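Local atomic coordinates of lipoprotein (Clostridium difficile, PDB entry 4OTE), a protein that probably binds methionine outside the cell membrane, as a lipoprotein of the NlpA family, for delivery to a transporter. Residues L58-P63 and L200-T205; L44-L49 and K72-M77. One frame throughout, in Å; residues are numbered along the deposited sequence.

Contact 1 (L58-P63 and L200-T205); sequences LFQHEP and LLAFRT. With MSE (selenomethionine), chain C; ACT (acetate ion), chain S.
One wall of the selenomethionine pocket is joined to strand 199-204 where Gln60 meets Leu200. Leu200 N donates to Gln60 O at 3.0 Å, with a bent N-H...O angle of 141°. Leu200 CD1 lies 3.5 Å from the same oxygen, so the leucine branch packs beside the bond. A water bridges the two segments. It accepts from Phe59 N and lies 2.7 Å from Leu200 O, and a weak bond ties it to Gln60 NE2. Leu58 CD1 also rests on the Leu200 carbonyl. The Gln60 amide nitrogen passes 3.4 Å from the Ala202 methyl CB, but its stronger partner is Asn46 OD1.

Phe59, Gln60 and His61 reach the ligand. Gln60 CB sits over the centre of the Phe59 ring, and both touch the ligand methyl CE. The selenium lies over one face of the His61 ring, toward its rim and 3.6 Å from NE2. At the edge, in the ring plane, His61 NE2 donates at 2.9 Å to OXT of an acetate, probably from the crystallisation liquor. With chi1 at 45°, the ring turns over the start of helix 62-72, and ND1 makes a weak capping bond with Tyr64 N. If that bond is real, ND1 accepts while NE2 donates, consistent with a neutral ring carrying its proton on NE2, at least in this crystal.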
loop_
_atom_site.group_PDB
_atom_site.type_symbol
_atom_site.label_atom_id
_atom_site.label_comp_id
_atom_site.label_asym_id
_atom_site.label_seq_id
_atom_site.Cartn_x
_atom_site.Cartn_y
_atom_site.Cartn_z
ATOM N N LEU A 58 7.027 8.445 -2.087
ATOM C CA LEU A 58 5.829 7.899 -2.711
ATOM C C LEU A 58 5.689 6.417 -2.369
ATOM O O LEU A 58 6.216 5.552 -3.072
ATOM C CB LEU A 58 5.886 8.101 -4.228
ATOM C CG LEU A 58 4.648 7.670 -5.024
ATOM C CD1 LEU A 58 3.392 8.354 -4.508
ATOM C CD2 LEU A 58 4.839 7.955 -6.504
ATOM N N PHE A 59 4.995 6.130 -1.271
ATOM C CA PHE A 59 4.788 4.739 -0.838
ATOM C C PHE A 59 3.560 4.513 0.055
ATOM O O PHE A 59 3.098 3.379 0.168
ATOM C CB PHE A 59 6.043 4.215 -0.115
ATOM C CG PHE A 59 6.166 4.679 1.312
ATOM C CD1 PHE A 59 6.534 5.982 1.608
ATOM C CD2 PHE A 59 5.902 3.808 2.362
ATOM C CE1 PHE A 59 6.636 6.409 2.924
ATOM C CE2 PHE A 59 6.002 4.224 3.677
ATOM C CZ PHE A 59 6.371 5.528 3.961
ATOM N N GLN A 60 3.035 5.572 0.676
ATOM C CA GLN A 60 2.023 5.436 1.724
ATOM C C GLN A 60 0.721 6.174 1.419
ATOM O O GLN A 60 0.662 7.012 0.518
ATOM C CB GLN A 60 2.586 5.970 3.043
ATOM C CG GLN A 60 2.627 7.488 3.124
ATOM C CD GLN A 60 3.621 7.983 4.150
ATOM O OE1 GLN A 60 3.513 7.654 5.329
ATOM N NE2 GLN A 60 4.597 8.778 3.709
ATOM N N HIS A 61 -0.311 5.849 2.198
ATOM C CA HIS A 61 -1.551 6.620 2.220
ATOM C C HIS A 61 -1.586 7.502 3.476
ATOM O O HIS A 61 -0.742 7.368 4.372
ATOM C CB HIS A 61 -2.797 5.718 2.106
ATOM C CG HIS A 61 -2.776 4.502 2.980
ATOM N ND1 HIS A 61 -2.714 4.569 4.355
ATOM C CD2 HIS A 61 -2.856 3.183 2.673
ATOM C CE1 HIS A 61 -2.732 3.347 4.858
ATOM N NE2 HIS A 61 -2.817 2.487 3.858
ATOM N N GLU A 62 -2.547 8.417 3.531
ATOM C CA GLU A 62 -2.580 9.425 4.591
ATOM C C GLU A 62 -2.778 8.844 5.991
ATOM O O GLU A 62 -2.168 9.337 6.940
ATOM C CB GLU A 62 -3.636 10.497 4.303
ATOM C CG GLU A 62 -3.634 11.637 5.315
ATOM C CD GLU A 62 -4.529 12.792 4.917
ATOM O OE1 GLU A 62 -5.394 12.618 4.029
ATOM O OE2 GLU A 62 -4.368 13.883 5.501
ATOM N N PRO A 63 -3.635 7.809 6.131
ATOM C CA PRO A 63 -3.807 7.189 7.450
ATOM C C PRO A 63 -2.510 6.625 8.035
ATOM O O PRO A 63 -2.255 6.784 9.224
ATOM C CB PRO A 63 -4.813 6.070 7.181
ATOM C CG PRO A 63 -5.623 6.582 6.044
ATOM C CD PRO A 63 -4.659 7.344 5.177
ATOM N N LEU A 200 -0.052 8.387 -2.028
ATOM C CA LEU A 200 0.178 9.780 -2.381
ATOM C C LEU A 200 1.605 10.206 -2.087
ATOM O O LEU A 200 2.342 9.519 -1.378
ATOM C CB LEU A 200 -0.824 10.687 -1.643
ATOM C CG LEU A 200 -1.248 10.294 -0.219
ATOM C CD1 LEU A 200 -0.106 10.450 0.771
ATOM C CD2 LEU A 200 -2.453 11.106 0.225
ATOM N N LEU A 201 1.987 11.338 -2.660
ATOM C CA LEU A 201 3.267 11.945 -2.372
ATOM C C LEU A 201 3.204 12.536 -0.967
ATOM O O LEU A 201 2.191 13.124 -0.578
ATOM C CB LEU A 201 3.584 13.033 -3.397
ATOM C CG LEU A 201 5.040 13.494 -3.458
ATOM C CD1 LEU A 201 5.904 12.462 -4.168
ATOM C CD2 LEU A 201 5.137 14.847 -4.150
ATOM N N ALA A 202 4.273 12.336 -0.202
ATOM C CA ALA A 202 4.410 12.941 1.115
ATOM C C ALA A 202 5.659 13.804 1.132
ATOM O O ALA A 202 6.642 13.508 0.451
ATOM C CB ALA A 202 4.483 11.870 2.193
ATOM N N PHE A 203 5.616 14.879 1.910
ATOM C CA PHE A 203 6.711 15.839 1.944
ATOM C C PHE A 203 6.691 16.598 3.257
ATOM O O PHE A 203 5.692 16.572 3.978
ATOM C CB PHE A 203 6.616 16.803 0.760
ATOM C CG PHE A 203 5.215 17.242 0.449
ATOM C CD1 PHE A 203 4.621 18.272 1.165
ATOM C CD2 PHE A 203 4.485 16.617 -0.549
ATOM C CE1 PHE A 203 3.322 18.673 0.887
ATOM C CE2 PHE A 203 3.187 17.012 -0.834
ATOM C CZ PHE A 203 2.606 18.044 -0.117
ATOM N N ARG A 204 7.802 17.253 3.576
ATOM C CA ARG A 204 7.878 18.054 4.790
ATOM C C ARG A 204 6.899 19.222 4.686
ATOM O O ARG A 204 6.774 19.850 3.631
ATOM C CB ARG A 204 9.303 18.567 5.026
ATOM C CG ARG A 204 10.306 17.474 5.366
ATOM C CD ARG A 204 11.692 18.049 5.594
ATOM N NE ARG A 204 12.226 18.686 4.390
ATOM C CZ ARG A 204 12.829 18.051 3.384
ATOM N NH1 ARG A 204 13.002 16.733 3.405
ATOM N NH2 ARG A 204 13.266 18.747 2.337
ATOM N N THR A 205 6.199 19.488 5.784
ATOM C CA THR A 205 5.242 20.588 5.852
ATOM C C THR A 205 5.863 21.919 5.415
ATOM O O THR A 205 5.188 22.737 4.788
ATOM C CB THR A 205 4.661 20.719 7.276
ATOM O OG1 THR A 205 4.106 19.459 7.679
ATOM C CG2 THR A 205 3.576 21.792 7.331
HETATM N N MSE C 301 0.676 0.270 -1.232
HETATM C CA MSE C 301 0.251 0.050 0.191
HETATM C C MSE C 301 -1.234 -0.047 0.235
HETATM O O MSE C 301 -1.937 0.864 -0.216
HETATM O OXT MSE C 301 -1.758 -1.044 0.735
HETATM C CB MSE C 301 0.699 1.167 1.132
HETATM C CG MSE C 301 0.393 0.836 2.595
HETATM SE SE MSE C 301 0.806 2.371 3.763
HETATM C CE MSE C 301 2.757 2.246 3.652
HETATM C C ACT S . -3.815 -0.876 2.470
HETATM O O ACT S . -3.558 -1.936 1.857
HETATM O OXT ACT S . -3.010 -0.332 3.257
HETATM C CH3 ACT S . -5.140 -0.232 2.242
HETATM O O HOH W 1 4.243 8.526 0.295
#

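Contact 2 (L44-L49 and K72-M77)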
loop_
_atom_site.group_PDB
_atom_site.type_symbol
_atom_site.label_atom_id
_atom_site.label_comp_id
_atom_site.label_asym_id
_atom_site.label_seq_id
_atom_site.Cartn_x
_atom_site.Cartn_y
_atom_site.Cartn_z
ATOM N N LEU A 44 11.686 3.365 6.762
ATOM C CA LEU A 44 12.806 4.250 6.436
ATOM C C LEU A 44 12.470 5.450 5.535
ATOM O O LEU A 44 13.093 6.498 5.679
ATOM C CB LEU A 44 13.969 3.451 5.826
ATOM C CG LEU A 44 14.560 2.347 6.707
ATOM C CD1 LEU A 44 15.681 1.625 5.976
ATOM C CD2 LEU A 44 15.054 2.902 8.036
ATOM N N PRO A 45 11.499 5.308 4.605
ATOM C CA PRO A 45 11.236 6.446 3.712
ATOM C C PRO A 45 10.828 7.729 4.434
ATOM O O PRO A 45 11.228 8.815 4.013
ATOM C CB PRO A 45 10.086 5.949 2.828
ATOM C CG PRO A 45 10.205 4.466 2.845
ATOM C CD PRO A 45 10.716 4.118 4.215
ATOM N N ASN A 46 10.031 7.600 5.495
ATOM C CA ASN A 46 9.607 8.754 6.289
ATOM C C ASN A 46 10.743 9.345 7.117
ATOM O O ASN A 46 10.849 10.566 7.235
ATOM C CB ASN A 46 8.421 8.401 7.192
ATOM C CG ASN A 46 7.100 8.365 6.438
ATOM O OD1 ASN A 46 6.927 9.045 5.425
ATOM N ND2 ASN A 46 6.158 7.587 6.940
ATOM N N GLU A 47 11.589 8.484 7.684
ATOM C CA GLU A 47 12.798 8.935 8.375
ATOM C C GLU A 47 13.609 9.816 7.444
ATOM O O GLU A 47 13.901 10.967 7.759
ATOM C CB GLU A 47 13.660 7.749 8.826
ATOM C CG GLU A 47 13.188 7.066 10.100
ATOM C CD GLU A 47 13.362 7.919 11.347
ATOM O OE1 GLU A 47 14.239 8.815 11.352
ATOM O OE2 GLU A 47 12.619 7.691 12.327
ATOM N N ALA A 48 13.944 9.265 6.283
ATOM C CA ALA A 48 14.725 9.977 5.281
ATOM C C ALA A 48 14.081 11.310 4.923
ATOM O O ALA A 48 14.771 12.325 4.807
ATOM C CB ALA A 48 14.892 9.115 4.040
ATOM N N LEU A 49 12.761 11.308 4.758
ATOM C CA LEU A 49 12.036 12.535 4.441
ATOM C C LEU A 49 12.172 13.576 5.558
ATOM O O LEU A 49 12.433 14.751 5.298
ATOM C CB LEU A 49 10.557 12.233 4.175
ATOM C CG LEU A 49 9.653 13.428 3.866
ATOM C CD1 LEU A 49 10.170 14.192 2.657
ATOM C CD2 LEU A 49 8.212 12.984 3.648
ATOM N N LYS A 72 6.123 9.035 15.768
ATOM C CA LYS A 72 7.505 9.494 15.600
ATOM C C LYS A 72 7.676 11.005 15.702
ATOM O O LYS A 72 8.784 11.488 15.943
ATOM C CB LYS A 72 8.041 9.033 14.249
ATOM C CG LYS A 72 8.044 7.527 14.052
ATOM C CD LYS A 72 9.266 6.878 14.684
ATOM C CE LYS A 72 9.343 5.402 14.321
ATOM N NZ LYS A 72 10.693 4.829 14.572
ATOM N N GLY A 73 6.594 11.753 15.498
ATOM C CA GLY A 73 6.654 13.211 15.512
ATOM C C GLY A 73 7.292 13.802 14.268
ATOM O O GLY A 73 7.882 14.878 14.329
ATOM N N TYR A 74 7.170 13.113 13.133
ATOM C CA TYR A 74 7.655 13.652 11.863
ATOM C C TYR A 74 6.878 14.912 11.525
ATOM O O TYR A 74 5.673 14.986 11.769
ATOM C CB TYR A 74 7.460 12.660 10.712
ATOM C CG TYR A 74 8.177 11.340 10.849
ATOM C CD1 TYR A 74 9.509 11.279 11.249
ATOM C CD2 TYR A 74 7.526 10.149 10.546
ATOM C CE1 TYR A 74 10.162 10.064 11.364
ATOM C CE2 TYR A 74 8.172 8.932 10.653
ATOM C CZ TYR A 74 9.486 8.896 11.060
ATOM O OH TYR A 74 10.121 7.687 11.164
ATOM N N LYS A 75 7.566 15.893 10.949
ATOM C CA LYS A 75 6.922 17.112 10.471
ATOM C C LYS A 75 6.641 16.969 8.973
ATOM O O LYS A 75 7.148 17.734 8.153
ATOM C CB LYS A 75 7.803 18.325 10.774
ATOM C CG LYS A 75 8.079 18.505 12.261
ATOM C CD LYS A 75 8.874 19.769 12.547
ATOM N N ILE A 76 5.816 15.977 8.640
ATOM C CA ILE A 76 5.512 15.632 7.253
ATOM C C ILE A 76 4.011 15.647 6.987
ATOM O O ILE A 76 3.204 15.689 7.909
ATOM C CB ILE A 76 6.107 14.263 6.858
ATOM C CG1 ILE A 76 5.488 13.135 7.687
ATOM C CG2 ILE A 76 7.620 14.292 7.022
ATOM C CD1 ILE A 76 6.045 11.765 7.367
HETATM N N MSE A 77 3.658 15.585 5.711
HETATM C CA MSE A 77 2.318 15.917 5.253
HETATM C C MSE A 77 1.942 15.124 4.032
HETATM O O MSE A 77 2.790 14.838 3.199
HETATM C CB MSE A 77 2.472 17.378 4.868
HETATM C CG MSE A 77 1.206 18.178 5.007
HETATM SE SE MSE A 77 1.598 19.879 4.106
HETATM C CE MSE A 77 0.015 19.788 2.933
#
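Asn46 OD1 accepts two hydrogen bonds, from Gln60 NE2 and Asn57 ND2, while Ile76 CD1 comes 3.5 Å from it. These bonds, with a further one at ND2, probably hold the turn of the amide. The Ile76 and Asn46 side chains cross at about a right angle, which gives this buried oxygen an apolar neighbour in Ile76 CD1.

From the next residue of the helix, Glu47, OE2 accepts from Tyr74 OH at 2.8 Å. The oxygen lies at the edge of the ring, in its plane. The hydroxyl, however, meets the carboxylate from above, 49° out of its plane, and the two flat groups stand 79° apart. The CB of Glu47 points away from 72-77, and a bend at chi2 (-69°) brings the carboxylate back to the tyrosine.

Residues 44-49 belong to helix 44-51. It links strands 33-39 and 56-58 in a beta-alpha-beta crossover, both strands running parallel to 6-12, which lies between them. The partner segment is the turn from helix 62-72 into strand 76-84. Gly73 leaves the helix with positive phi, and the chain then brings Tyr74 to the crossover helix. Lys72 CB sits 3.5 Å above the centre of one face of the Tyr74 ring. The carbonyl oxygen of Asn46 lies over the opposite face, and Asn46 CB touches ring atom CE2 at 3.5 Å. Ala68 of helix 62-72 also touches both Asn46 and Tyr74.

Lys72 NZ stays 4.1 Å from Glu47 OE2, beyond a salt bridge, though its charge would probably steady the carboxylate. At the other end of the contact, Leu49 CD2 packs on Ile76 CG2 at 3.7 Å, while Leu65 and Val69 of helix 62-72 touch Ile76.

Overall arrangement
Of the four segments, 44-49 comes first, on helix 44-51, after strand 33-39. The chain then passes through 58-63, which starts contact 1, and follows helix 62-72 to 72-77. There contact 2 closes a loop of 22 residues. Contact 1 closes only when 200-205 returns, after 136 residues that include the separate five-stranded sheet. The segments alternate, so the two contacts cross. Contact 1 works within the seven-stranded sheet, at the ligand pocket. Contact 2 ties the crossover helix to the start of strand 76-84, a neighbour of 199-204. Between them, a probable hydrogen bond joins Leu49 to Arg204, and Pro45 packs on Phe59.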